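Local coordinates for protein endoglucanase (Mytilus edulis, PDB 1WC2) that hydrolyses internal beta-1,4-glucosidic linkages in cellulose and related beta-glucans, is active on soluble carboxymethylcellulose, and also shows expansin activity, at residues A[15-20]-A[148-153]; A[27-32]-A[99-104]. All blocks are in the same frame, centred on the assembly; numbering follows the deposited sequence.

Interaction 1 (A[15-20]-A[148-153]); sequences SCASTT and PETTWE
Ser15 meets Trp152 twice. With OG turned anti to the backbone N (chi1 179°), its hydroxyl takes the indole N-H, NE1 to OG 3.0 Å, with OG tilted from the ring plane; the same OG is also bonded to Glu128, which ties the indole to a carboxylate at second hand. The Ser15 carbonyl receives only a weak bond from the Trp152 amide, supplemented by the CA-H of Thr151. At Cys16 the strands come close, as a non-hydrogen-bonded pair with Thr151 whose side chains diverge: SG leaves for its disulfide with Cys4, brushing Thr151 CG2 at 4.0 Å, while the Cys16 carbonyl carbon lies at the indole edge. Ala17 and Thr150 form the hydrogen-bonded pair, Ala17 N to Thr150 O 2.9 Å and Thr150 N to Ala17 O 3.1 Å. Ala17 O is gripped a second time by the Thr150 hydroxyl, OG1 to O 2.9 Å. The methyl of Ala17 sits obliquely against the indole, CB to Trp152 CD1 3.8 Å, on the face lined by Leu129 of strand 129-134. Farther along, the strands part and Thr19 replaces the backbone ladder with its side chain: OG1, held between the backbone N and carbonyl carbon (chi1 68°), donates to Pro148 O at 2.9 Å. The Thr19 and Thr150 side chains cross at about a right angle, CG2 near CG2. This short, strongly twisted antiparallel pairing, with segment directions 129° apart, joins strands 14-22 and 148-155 in the double-psi beta-barrel of the GH45 family.

Interaction 2 (A[27-32]-A[99-104]); sequences KGACGC and ITNLCP
Asn101 swings CG away from its own amide N (chi1 -157°) with the amide oxygen nearly eclipsing CB-CA (chi2 1°), which carries OD1 against the turn at Gly28 and Ala29. There OD1 accepts the Ala29 amide, N to OD1 3.0 Å, while Leu102 N reaches the same oxygen at 2.9 Å from the opposite face of the amide plane. Gly28 CA packs 3.5 Å from Asn101 OD1, where a side chain would run into the amide. With an alanine in place of Asn101, the Ala29 and Leu102 N-H groups would probably lose their shared acceptor and a gap would open against the turn. Cys30 brings CB to 3.4 Å from Thr100 O, and its SG also lies against the Thr100 carbonyl on its way into the disulfide with Cys69. The Cys30 amide makes only a weak bond to Thr100 O, but a water completes the join: it donates to Lys27 O and to Thr100 O, both at 2.7 Å, and accepts from Cys30 N and Cys32 N. On the Asn101 OD1 side, the Ala29 methyl meets Leu102 CB. A type I beta turn, Gly28 to Gly31, is thus docked on the corner between strands 94-100 and 102-103, next to Asp24, the probable nucleophile of this GH45 catalytic site.

How the interactions relate
Interactions 1 and 2 lie on opposite sides of the chain's centre, their centres 19 Å apart and their nearest atoms about 7 Å apart, without touching. Both reach the same barrel sheet, and interaction 2 is nested within the chain loop that interaction 1 closes. They differ in kind: 15-20 with 148-153 joins two barrel strands, whereas 27-32 with 99-104 fixes a disulfide-rich loop on a strand corner. The active site relates them. The side chain of Asn101 is about 4 Å from that of Asp24 and about 8 Å from that of Asp132, the probable proton donor, while Thr19 approaches Asp132 to about 7 Å, side chain to side chain.

Interaction 1 (A[15-20]-A[148-153])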
# COMPACT_ATOMS: atom_id res chain seq x y z
N SER A 15 -3.93 -14.57 -0.37
CA SER A 15 -4.77 -13.41 -0.05
C SER A 15 -4.59 -12.28 -1.07
O SER A 15 -3.47 -11.98 -1.47
CB SER A 15 -4.44 -12.89 1.34
OG SER A 15 -5.23 -11.76 1.65
N CYS A 16 -5.71 -11.66 -1.47
CA CYS A 16 -5.67 -10.53 -2.38
C CYS A 16 -5.74 -9.17 -1.68
O CYS A 16 -6.29 -9.04 -0.58
CB CYS A 16 -6.81 -10.64 -3.40
SG CYS A 16 -6.70 -12.16 -4.39
N ALA A 17 -5.17 -8.16 -2.34
CA ALA A 17 -5.27 -6.76 -1.93
C ALA A 17 -5.73 -5.93 -3.12
O ALA A 17 -5.24 -6.10 -4.25
CB ALA A 17 -3.92 -6.23 -1.44
N SER A 18 -6.66 -5.02 -2.86
CA SER A 18 -6.99 -3.99 -3.84
C SER A 18 -6.01 -2.82 -3.71
O SER A 18 -5.34 -2.65 -2.68
CB SER A 18 -8.45 -3.53 -3.68
OG SER A 18 -8.80 -3.23 -2.33
N THR A 19 -5.92 -2.03 -4.78
CA THR A 19 -5.07 -0.85 -4.84
C THR A 19 -5.77 0.35 -5.46
O THR A 19 -6.67 0.20 -6.30
CB THR A 19 -3.75 -1.11 -5.61
OG1 THR A 19 -4.03 -1.32 -7.01
CG2 THR A 19 -3.02 -2.35 -5.08
N THR A 20 -5.35 1.54 -5.04
CA THR A 20 -5.70 2.79 -5.71
C THR A 20 -4.49 3.71 -5.84
O THR A 20 -3.89 4.08 -4.84
CB THR A 20 -6.74 3.64 -4.89
OG1 THR A 20 -7.83 2.84 -4.40
CG2 THR A 20 -7.36 4.77 -5.74
N PRO A 148 -4.37 -2.16 -10.19
CA PRO A 148 -4.48 -3.60 -10.38
C PRO A 148 -4.98 -4.32 -9.13
O PRO A 148 -4.69 -3.91 -8.01
CB PRO A 148 -3.04 -4.02 -10.67
CG PRO A 148 -2.21 -3.00 -9.99
CD PRO A 148 -2.95 -1.73 -10.21
N GLU A 149 -5.71 -5.41 -9.34
CA GLU A 149 -5.94 -6.42 -8.31
C GLU A 149 -4.63 -7.19 -8.07
O GLU A 149 -3.94 -7.53 -9.03
CB GLU A 149 -7.04 -7.38 -8.78
CG GLU A 149 -7.46 -8.45 -7.79
CD GLU A 149 -8.47 -9.41 -8.41
OE1 GLU A 149 -8.15 -9.99 -9.48
OE2 GLU A 149 -9.58 -9.57 -7.83
N THR A 150 -4.29 -7.48 -6.81
CA THR A 150 -3.01 -8.11 -6.50
C THR A 150 -3.15 -9.22 -5.47
O THR A 150 -4.15 -9.30 -4.76
CB THR A 150 -2.00 -7.08 -5.93
OG1 THR A 150 -2.42 -6.61 -4.64
CG2 THR A 150 -1.83 -5.86 -6.86
N THR A 151 -2.11 -10.06 -5.38
CA THR A 151 -1.86 -10.86 -4.17
C THR A 151 -0.64 -10.24 -3.46
O THR A 151 0.20 -9.60 -4.09
CB THR A 151 -1.63 -12.36 -4.49
OG1 THR A 151 -0.59 -12.50 -5.47
CG2 THR A 151 -2.89 -12.98 -5.09
N TRP A 152 -0.56 -10.43 -2.15
CA TRP A 152 0.39 -9.68 -1.32
C TRP A 152 1.11 -10.57 -0.31
O TRP A 152 0.59 -11.59 0.15
CB TRP A 152 -0.32 -8.52 -0.61
CG TRP A 152 -1.29 -8.95 0.45
CD1 TRP A 152 -2.59 -9.31 0.28
CD2 TRP A 152 -1.04 -9.00 1.86
NE1 TRP A 152 -3.16 -9.62 1.48
CE2 TRP A 152 -2.24 -9.42 2.48
CE3 TRP A 152 0.07 -8.72 2.66
CZ2 TRP A 152 -2.35 -9.56 3.86
CZ3 TRP A 152 -0.04 -8.85 4.03
CH2 TRP A 152 -1.24 -9.27 4.62
N GLU A 153 2.32 -10.15 0.05
CA GLU A 153 3.13 -10.86 1.04
C GLU A 153 4.11 -9.85 1.68
O GLU A 153 4.48 -8.85 1.05
CB GLU A 153 3.90 -12.00 0.37
CG GLU A 153 4.90 -11.49 -0.64
CD GLU A 153 5.51 -12.55 -1.54
OE1 GLU A 153 6.24 -13.42 -1.01
OE2 GLU A 153 5.30 -12.49 -2.77
O HOH W 1 -7.55 -3.18 -7.03

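Interaction 2 (A[27-32]-A[99-104])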
# COMPACT_ATOMS: atom_id res chain seq x y z
N LYS A 27 3.65 14.87 5.21
CA LYS A 27 4.64 14.00 5.86
C LYS A 27 4.12 12.57 6.06
O LYS A 27 4.82 11.59 5.77
CB LYS A 27 5.10 14.58 7.20
CG LYS A 27 6.18 13.76 7.88
CD LYS A 27 6.98 14.53 8.90
CE LYS A 27 6.14 15.00 10.07
NZ LYS A 27 6.96 15.71 11.11
N GLY A 28 2.88 12.46 6.54
CA GLY A 28 2.23 11.18 6.71
C GLY A 28 2.39 10.54 8.08
O GLY A 28 3.18 10.98 8.93
N ALA A 29 1.63 9.47 8.29
CA ALA A 29 1.36 8.92 9.62
C ALA A 29 2.48 8.07 10.21
O ALA A 29 2.35 7.59 11.33
CB ALA A 29 0.05 8.12 9.59
N CYS A 30 3.58 7.88 9.46
CA CYS A 30 4.78 7.21 9.98
C CYS A 30 5.93 8.18 10.26
O CYS A 30 7.02 7.75 10.64
CB CYS A 30 5.23 6.09 9.02
SG CYS A 30 3.93 4.84 8.76
N GLY A 31 5.69 9.48 10.13
CA GLY A 31 6.71 10.47 10.44
C GLY A 31 7.88 10.51 9.48
O GLY A 31 8.99 10.90 9.89
N CYS A 32 7.65 10.17 8.21
CA CYS A 32 8.72 10.13 7.20
C CYS A 32 8.97 11.49 6.55
O CYS A 32 8.79 11.70 5.35
CB CYS A 32 8.48 9.02 6.17
SG CYS A 32 8.53 7.34 6.88
N ILE A 99 5.14 0.70 3.53
CA ILE A 99 4.05 1.43 4.17
C ILE A 99 4.64 2.65 4.89
O ILE A 99 5.43 2.51 5.83
CB ILE A 99 3.27 0.53 5.16
CG1 ILE A 99 2.55 -0.60 4.40
CG2 ILE A 99 2.29 1.35 5.99
CD1 ILE A 99 1.99 -1.71 5.29
N THR A 100 4.26 3.85 4.43
CA THR A 100 4.69 5.10 5.06
C THR A 100 3.52 5.93 5.56
O THR A 100 3.75 7.00 6.14
CB THR A 100 5.52 5.96 4.08
OG1 THR A 100 4.71 6.28 2.93
CG2 THR A 100 6.79 5.23 3.61
N ASN A 101 2.29 5.50 5.34
CA ASN A 101 1.14 6.33 5.68
C ASN A 101 -0.08 5.45 5.94
O ASN A 101 -0.05 4.23 5.74
CB ASN A 101 0.92 7.35 4.53
CG ASN A 101 0.14 8.62 4.95
OD1 ASN A 101 -0.24 8.80 6.10
ND2 ASN A 101 -0.05 9.52 4.00
N LEU A 102 -1.14 6.10 6.42
CA LEU A 102 -2.43 5.50 6.74
C LEU A 102 -3.47 5.89 5.68
O LEU A 102 -3.54 7.05 5.27
CB LEU A 102 -2.88 6.05 8.10
CG LEU A 102 -4.35 5.87 8.48
CD1 LEU A 102 -4.72 4.41 8.65
CD2 LEU A 102 -4.69 6.65 9.73
N CYS A 103 -4.28 4.92 5.25
CA CYS A 103 -5.53 5.16 4.52
C CYS A 103 -6.68 5.03 5.52
O CYS A 103 -7.07 3.90 5.87
CB CYS A 103 -5.72 4.16 3.36
SG CYS A 103 -7.29 4.28 2.46
N PRO A 104 -7.20 6.15 6.03
CA PRO A 104 -8.16 6.08 7.14
C PRO A 104 -9.53 5.61 6.70
O PRO A 104 -9.93 5.86 5.58
CB PRO A 104 -8.19 7.52 7.69
CG PRO A 104 -7.75 8.39 6.57
CD PRO A 104 -6.88 7.55 5.67
O HOH W 2 5.15 9.17 6.99